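PDB 3BWX: Alpha/beta hydrolase from Novosphingobium aromaticivorans, which probably acts as a hydrolase of the alpha/beta hydrolase superfamily, on a substrate that is not established, and binds calcium in the crystal. Local coordinates for residues P171-D174 with R180-K183; Q244-M249 with V255-L260. The protein carries 1 engineered substitution. All blocks are in the same frame, centred on the assembly; numbering follows the deposited sequence.

Interaction 1. Residues P171-D174 with R180-K183; sequences PDWD and RYAK. With EDO (1,2-ethanediol), chain H.
Trp173 drives the far rim of its indole into the face of Tyr181, a T-shaped (edge-to-face) pair with the six-membered ring and the phenol ring 5.2 Å apart between centroids and their planes at 71°. The packing is tight along the CZ3-CH2 bond: Trp173 CZ3 lies 3.6 Å from Tyr181 CG, and Trp173 CH2 lies 3.6 Å from Tyr181 CD1. CZ3 of Trp173 also meets Tyr181 CB at 3.7 Å. With CG opposite the backbone N (chi1 -179°), the ring of Tyr181 is carried toward the loop, and chi2 of 75° sets the turn of its face. A residue as long as tryptophan suits the loop position, since the backbones are well separated, with CA of Trp173 10.3 Å from CA of Tyr181.

On the looser, exposed side a 1,2-ethanediol, probably from the crystallisation liquor, lies between Trp173 and Arg180. Its O2 sits over one indole face, 3.8 Å from Trp173 CE2 and displaced toward the rim, while Arg180 NH1 makes a weak hydrogen bond to the diol O1 at 3.3 Å. The diol is also hydrogen-bonded to Asp270 OD2. Replacing Trp173 with an alanine would probably open a gap over the Tyr181 face and leave that ring without its edge partner.

Asp174 is the N-cap of helix 175-185, where a short carboxylate suits the amides of the first turn, which lack a carbonyl partner within the helix; with Gln177 OE1 hydrogen-bonded to its backbone N, this is consistent with a capping box. Trp173 also stacks on Tyr170 and meets Trp178 edge-to-face, while Tyr181 rests on Leu162, joining the loop and helix 175-185 to helix 155-166.

Interaction 2. Residues Q244-M249 with V255-L260; sequences QTAAKM and VELVTL
The beta-alpha-beta crossover running from strand 230-235 through helix 243-250 to strand 255-260 has its last two elements packed together here, at the edge of the central sheet of the alpha/beta hydrolase fold. Helix 244-249 and strand 255-260 run nearly antiparallel, at 152°, with their axes 8.6 Å apart at closest approach. So close a helix suits alanine on its inner side: Ala246 CB fits against both methyls of Leu257, 3.8 Å from CD1 and 3.8 Å from CD2. The leucine supplies the reach from the strand, its CG swung opposite the backbone N (chi1 175°), and CD2 of Leu257 goes on to touch the backbone carbonyl O of Ala246 at 3.7 Å.

Alternation along the strand sorts its residues by face. Val255 and Leu257 point at this helix, whereas Glu256 forms a salt bridge with Arg280 and Val258 packs on Ala277, both of helix 272-282. Met249, present as selenomethionine, meets the strand through its backbone, sending its side chain among Val232, Trp219 and Phe222, where the long, flexible apolar chain of a methionine suits the buried surroundings. The branched Val255 sits against that backbone without a hydrogen bond: the carbonyl O of Met249 lies 3.7 Å from Val255 CB, 3.7 Å from Val255 CG1 and 3.8 Å from Val255 CG2.

How the interactions relate
Followed from the N terminus, the chain closes two short loops in series, neither overlapping the other. Interaction 1 comes first, in the mainly helical region between strands 122-128 and 230-235, where alpha/beta hydrolases commonly carry a cap; it brings Trp173 back onto the helix that its loop leads into. The chain then returns to the central sheet through strand 230-235. Interaction 2 closes the second loop, the turn between helix 243-250 and outermost strand 255-260. Interactions 1 and 2 do not touch: their centres are 25 Å apart, and the nearest atoms of interactions 1 and 2 are about 9 Å apart. The first ties a loop to a helix of the cap-like region, the second a helix to the edge strand of the sheet.

Interaction 1. Residues P171-D174 with R180-K183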
ATOM      1  N   PRO A 171      -7.912 -16.392  -8.086  1.00 14.12           N
ATOM      2  CA  PRO A 171      -8.341 -17.761  -8.349  1.00 15.24           C
ATOM      3  C   PRO A 171      -7.329 -18.686  -8.976  1.00 15.23           C
ATOM      4  O   PRO A 171      -7.521 -19.914  -8.898  1.00 17.46           O
ATOM      5  CB  PRO A 171      -9.527 -17.573  -9.303  1.00 12.96           C
ATOM      6  CG  PRO A 171      -9.245 -16.279  -9.979  1.00 15.05           C
ATOM      7  CD  PRO A 171      -8.656 -15.419  -8.902  1.00 17.82           C
ATOM      8  N   ASP A 172      -6.271 -18.166  -9.573  1.00 12.06           N
ATOM      9  CA  ASP A 172      -5.314 -19.011 -10.294  1.00 12.78           C
ATOM     10  C   ASP A 172      -4.074 -19.305  -9.492  1.00 13.53           C
ATOM     11  O   ASP A 172      -3.215 -20.027  -9.959  1.00 17.49           O
ATOM     12  CB  ASP A 172      -4.928 -18.410 -11.647  1.00 14.85           C
ATOM     13  CG  ASP A 172      -6.112 -18.294 -12.570  1.00 17.57           C
ATOM     14  OD1 ASP A 172      -7.083 -19.080 -12.401  1.00 21.42           O
ATOM     15  OD2 ASP A 172      -6.106 -17.355 -13.392  1.00 21.93           O
ATOM     16  N   TRP A 173      -3.961 -18.727  -8.300  1.00 13.80           N
ATOM     17  CA  TRP A 173      -2.791 -18.987  -7.470  1.00  9.32           C
ATOM     18  C   TRP A 173      -2.639 -20.432  -6.999  1.00 12.31           C
ATOM     19  O   TRP A 173      -3.625 -21.112  -6.674  1.00 14.34           O
ATOM     20  CB  TRP A 173      -2.792 -18.125  -6.235  1.00 11.32           C
ATOM     21  CG  TRP A 173      -2.415 -16.676  -6.456  1.00 11.42           C
ATOM     22  CD1 TRP A 173      -2.254 -16.005  -7.637  1.00 12.80           C
ATOM     23  CD2 TRP A 173      -2.225 -15.713  -5.416  1.00  8.46           C
ATOM     24  NE1 TRP A 173      -1.988 -14.669  -7.386  1.00 10.71           N
ATOM     25  CE2 TRP A 173      -1.935 -14.469  -6.035  1.00 11.58           C
ATOM     26  CE3 TRP A 173      -2.277 -15.783  -4.029  1.00  8.72           C
ATOM     27  CZ2 TRP A 173      -1.704 -13.302  -5.309  1.00 12.50           C
ATOM     28  CZ3 TRP A 173      -2.023 -14.607  -3.288  1.00 10.73           C
ATOM     29  CH2 TRP A 173      -1.741 -13.380  -3.959  1.00 12.33           C
ATOM     30  N   ASP A 174      -1.388 -20.843  -6.913  1.00 12.84           N
ATOM     31  CA  ASP A 174      -1.033 -22.137  -6.354  1.00 11.99           C
ATOM     32  C   ASP A 174      -0.619 -21.932  -4.872  1.00 10.74           C
ATOM     33  O   ASP A 174      -0.588 -20.795  -4.349  1.00  9.86           O
ATOM     34  CB  ASP A 174       0.055 -22.840  -7.208  1.00 10.68           C
ATOM     35  CG  ASP A 174       1.389 -22.096  -7.219  1.00 16.74           C
ATOM     36  OD1 ASP A 174       1.852 -21.678  -6.135  1.00 15.57           O
ATOM     37  OD2 ASP A 174       1.990 -21.951  -8.311  1.00 16.19           O
ATOM     38  N   ARG A 180       3.499 -17.408   0.201  1.00 10.00           N
ATOM     39  CA  ARG A 180       4.288 -16.178   0.027  1.00  9.82           C
ATOM     40  C   ARG A 180       3.456 -14.960   0.500  1.00 10.90           C
ATOM     41  O   ARG A 180       3.916 -14.089   1.221  1.00 12.32           O
ATOM     42  CB  ARG A 180       4.691 -16.006  -1.455  1.00 11.01           C
ATOM     43  CG  ARG A 180       5.629 -14.812  -1.658  1.00 13.46           C
ATOM     44  CD  ARG A 180       5.818 -14.439  -3.123  1.00 19.02           C
ATOM     45  NE  ARG A 180       6.398 -15.538  -3.815  1.00 30.96           N
ATOM     46  CZ  ARG A 180       5.930 -16.169  -4.901  1.00 30.20           C
ATOM     47  NH1 ARG A 180       4.857 -15.795  -5.613  1.00 22.47           N
ATOM     48  NH2 ARG A 180       6.646 -17.172  -5.338  1.00 28.30           N
ATOM     49  N   TYR A 181       2.200 -14.945   0.090  1.00 10.97           N
ATOM     50  CA  TYR A 181       1.287 -13.898   0.497  1.00 11.29           C
ATOM     51  C   TYR A 181       1.060 -13.901   2.013  1.00 10.51           C
ATOM     52  O   TYR A 181       1.002 -12.825   2.631  1.00 11.18           O
ATOM     53  CB  TYR A 181      -0.027 -14.191  -0.215  1.00 11.86           C
ATOM     54  CG  TYR A 181      -1.191 -13.243  -0.013  1.00 14.17           C
ATOM     55  CD1 TYR A 181      -1.204 -12.012  -0.630  1.00 16.67           C
ATOM     56  CD2 TYR A 181      -2.304 -13.631   0.703  1.00 14.76           C
ATOM     57  CE1 TYR A 181      -2.288 -11.163  -0.500  1.00 18.05           C
ATOM     58  CE2 TYR A 181      -3.391 -12.799   0.844  1.00 15.72           C
ATOM     59  CZ  TYR A 181      -3.374 -11.564   0.227  1.00 15.16           C
ATOM     60  OH  TYR A 181      -4.460 -10.702   0.342  1.00 22.12           O
ATOM     61  N   ALA A 182       0.836 -15.086   2.605  1.00  9.02           N
ATOM     62  CA  ALA A 182       0.552 -15.246   4.038  1.00  9.65           C
ATOM     63  C   ALA A 182       1.698 -14.599   4.818  1.00  7.04           C
ATOM     64  O   ALA A 182       1.440 -13.857   5.791  1.00  8.69           O
ATOM     65  CB  ALA A 182       0.351 -16.734   4.445  1.00  8.58           C
ATOM     66  N   LYS A 183       2.951 -14.905   4.429  1.00  7.78           N
ATOM     67  CA  LYS A 183       4.082 -14.417   5.216  1.00  6.77           C
ATOM     68  C   LYS A 183       4.227 -12.919   5.089  1.00  7.23           C
ATOM     69  O   LYS A 183       4.827 -12.277   5.956  1.00  8.34           O
ATOM     70  CB  LYS A 183       5.377 -15.173   4.840  1.00  8.90           C
ATOM     71  CG  LYS A 183       5.302 -16.631   5.266  1.00 11.21           C
ATOM     72  CD  LYS A 183       6.659 -17.293   5.349  1.00 21.55           C
ATOM     73  CE  LYS A 183       7.315 -16.979   6.682  1.00 22.48           C
ATOM     74  NZ  LYS A 183       8.695 -17.543   6.786  1.00 37.99           N
TER
HETATM   75  C1  EDO H 291       2.562 -12.751  -4.431  1.00 20.63           C
HETATM   76  O1  EDO H 291       3.892 -12.694  -4.996  1.00 21.20           O
HETATM   77  C2  EDO H 291       2.025 -14.185  -4.389  1.00 18.95           C
HETATM   78  O2  EDO H 291       1.876 -14.631  -5.747  1.00 29.26           O

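Interaction 2. Residues Q244-M249 with V255-L260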
ATOM      1  N   GLN A 244     -15.406   1.225 -14.742  0.50 11.39           N
ATOM      2  CA  GLN A 244     -15.909   2.526 -15.133  0.50 11.98           C
ATOM      3  C   GLN A 244     -15.082   3.681 -14.547  0.50 12.04           C
ATOM      4  O   GLN A 244     -14.704   4.611 -15.255  0.50 13.46           O
ATOM      5  CB  GLN A 244     -17.395   2.663 -14.745  0.50 13.28           C
ATOM      6  CG  GLN A 244     -18.110   3.612 -15.663  0.50 11.32           C
ATOM      7  CD  GLN A 244     -19.567   3.923 -15.277  0.50 11.52           C
ATOM      8  OE1 GLN A 244     -20.325   3.061 -14.850  0.50 16.31           O
ATOM      9  NE2 GLN A 244     -19.947   5.179 -15.445  0.50 11.57           N
ATOM     10  N   THR A 245     -14.803   3.619 -13.250  1.00 12.47           N
ATOM     11  CA  THR A 245     -14.010   4.656 -12.582  1.00 12.94           C
ATOM     12  C   THR A 245     -12.582   4.717 -13.142  1.00 12.04           C
ATOM     13  O   THR A 245     -12.009   5.799 -13.395  1.00  9.18           O
ATOM     14  CB  THR A 245     -13.977   4.393 -11.059  1.00 14.77           C
ATOM     15  OG1 THR A 245     -15.317   4.468 -10.517  1.00 14.50           O
ATOM     16  CG2 THR A 245     -13.075   5.392 -10.369  1.00 12.94           C
ATOM     17  N   ALA A 246     -12.003   3.543 -13.349  1.00  9.62           N
ATOM     18  CA  ALA A 246     -10.660   3.427 -13.964  1.00  9.42           C
ATOM     19  C   ALA A 246     -10.610   4.033 -15.360  1.00 11.98           C
ATOM     20  O   ALA A 246      -9.674   4.727 -15.679  1.00 10.76           O
ATOM     21  CB  ALA A 246     -10.154   1.971 -13.961  1.00  9.44           C
ATOM     22  N   ALA A 247     -11.623   3.793 -16.190  1.00 10.54           N
ATOM     23  CA  ALA A 247     -11.647   4.400 -17.543  1.00  9.18           C
ATOM     24  C   ALA A 247     -11.783   5.931 -17.449  1.00 11.42           C
ATOM     25  O   ALA A 247     -11.134   6.642 -18.202  1.00 10.99           O
ATOM     26  CB  ALA A 247     -12.745   3.804 -18.410  1.00 11.94           C
ATOM     27  N   LYS A 248     -12.558   6.432 -16.489  1.00 10.03           N
ATOM     28  CA  LYS A 248     -12.590   7.880 -16.222  1.00 10.73           C
ATOM     29  C   LYS A 248     -11.228   8.441 -15.804  1.00 10.60           C
ATOM     30  O   LYS A 248     -10.808   9.466 -16.297  1.00 12.08           O
ATOM     31  CB  LYS A 248     -13.694   8.229 -15.223  1.00 12.60           C
ATOM     32  CG  LYS A 248     -15.090   8.118 -15.788  1.00 20.44           C
ATOM     33  CD  LYS A 248     -16.103   8.041 -14.666  1.00 26.79           C
ATOM     34  CE  LYS A 248     -17.538   8.206 -15.195  1.00 28.55           C
ATOM     35  NZ  LYS A 248     -18.505   8.257 -14.064  1.00 29.91           N
HETATM   36  N   MSE A 249     -10.531   7.741 -14.906  1.00  8.45           N
HETATM   37  CA  MSE A 249      -9.157   8.106 -14.540  1.00 11.03           C
HETATM   38  C   MSE A 249      -8.245   8.152 -15.782  1.00 11.18           C
HETATM   39  O   MSE A 249      -7.495   9.129 -16.014  1.00 11.85           O
HETATM   40  CB  MSE A 249      -8.622   7.124 -13.470  1.00  8.25           C
HETATM   41  CG  MSE A 249      -9.340   7.233 -12.134  1.00  9.85           C
HETATM   42 SE   MSE A 249      -9.081   5.652 -11.062  0.75 10.54          SE
HETATM   43  CE  MSE A 249      -7.437   6.134 -10.153  1.00 11.87           C
ATOM     44  N   VAL A 255      -2.320   9.666 -18.375  1.00 10.62           N
ATOM     45  CA  VAL A 255      -2.578   8.615 -17.426  1.00 10.01           C
ATOM     46  C   VAL A 255      -2.659   7.300 -18.189  1.00 12.53           C
ATOM     47  O   VAL A 255      -3.417   7.192 -19.149  1.00 12.04           O
ATOM     48  CB  VAL A 255      -3.865   8.862 -16.610  1.00  9.93           C
ATOM     49  CG1 VAL A 255      -4.133   7.707 -15.622  1.00 10.35           C
ATOM     50  CG2 VAL A 255      -3.813  10.183 -15.901  1.00  8.94           C
ATOM     51  N   GLU A 256      -1.819   6.349 -17.804  1.00 10.30           N
ATOM     52  CA  GLU A 256      -1.898   5.012 -18.376  1.00  8.53           C
ATOM     53  C   GLU A 256      -2.649   4.084 -17.421  1.00  5.85           C
ATOM     54  O   GLU A 256      -2.348   4.123 -16.203  1.00  7.30           O
ATOM     55  CB  GLU A 256      -0.503   4.454 -18.665  1.00 10.65           C
ATOM     56  CG  GLU A 256      -0.531   3.033 -19.173  1.00 10.22           C
ATOM     57  CD  GLU A 256       0.755   2.627 -19.903  1.00 13.27           C
ATOM     58  OE1 GLU A 256       0.941   3.052 -21.051  1.00 19.82           O
ATOM     59  OE2 GLU A 256       1.567   1.870 -19.338  1.00 11.02           O
ATOM     60  N   LEU A 257      -3.613   3.316 -17.945  1.00  6.83           N
ATOM     61  CA  LEU A 257      -4.328   2.295 -17.168  1.00  7.59           C
ATOM     62  C   LEU A 257      -3.885   0.926 -17.641  1.00  9.75           C
ATOM     63  O   LEU A 257      -3.909   0.647 -18.883  1.00  9.23           O
ATOM     64  CB  LEU A 257      -5.841   2.425 -17.415  1.00  8.61           C
ATOM     65  CG  LEU A 257      -6.749   1.383 -16.777  1.00 10.25           C
ATOM     66  CD1 LEU A 257      -6.672   1.296 -15.241  1.00  6.43           C
ATOM     67  CD2 LEU A 257      -8.215   1.665 -17.261  1.00  9.61           C
ATOM     68  N   VAL A 258      -3.550   0.063 -16.689  1.00  9.72           N
ATOM     69  CA  VAL A 258      -3.269  -1.369 -16.942  1.00 10.12           C
ATOM     70  C   VAL A 258      -4.199  -2.213 -16.103  1.00  7.61           C
ATOM     71  O   VAL A 258      -4.250  -2.064 -14.881  1.00  8.26           O
ATOM     72  CB  VAL A 258      -1.786  -1.690 -16.685  1.00 10.03           C
ATOM     73  CG1 VAL A 258      -1.544  -3.212 -16.768  1.00  7.66           C
ATOM     74  CG2 VAL A 258      -0.884  -0.853 -17.618  1.00  7.64           C
ATOM     75  N   THR A 259      -4.951  -3.088 -16.750  1.00  6.48           N
ATOM     76  CA  THR A 259      -5.819  -4.002 -16.037  1.00  8.56           C
ATOM     77  C   THR A 259      -5.179  -5.384 -16.022  1.00  9.47           C
ATOM     78  O   THR A 259      -4.787  -5.892 -17.065  1.00  9.14           O
ATOM     79  CB  THR A 259      -7.201  -4.073 -16.690  1.00  9.90           C
ATOM     80  OG1 THR A 259      -7.819  -2.766 -16.629  1.00 10.09           O
ATOM     81  CG2 THR A 259      -8.082  -5.142 -15.990  1.00 10.38           C
ATOM     82  N   LEU A 260      -5.081  -5.977 -14.828  1.00  6.86           N
ATOM     83  CA  LEU A 260      -4.484  -7.298 -14.590  1.00  9.79           C
ATOM     84  C   LEU A 260      -5.566  -8.348 -14.704  1.00 11.57           C
ATOM     85  O   LEU A 260      -6.539  -8.335 -13.957  1.00  8.70           O
ATOM     86  CB  LEU A 260      -3.782  -7.374 -13.227  1.00  7.96           C
ATOM     87  CG  LEU A 260      -2.427  -6.710 -12.996  1.00  7.30           C
ATOM     88  CD1 LEU A 260      -1.365  -7.204 -14.066  1.00 10.10           C
ATOM     89  CD2 LEU A 260      -2.552  -5.214 -12.934  1.00 11.34           C
TER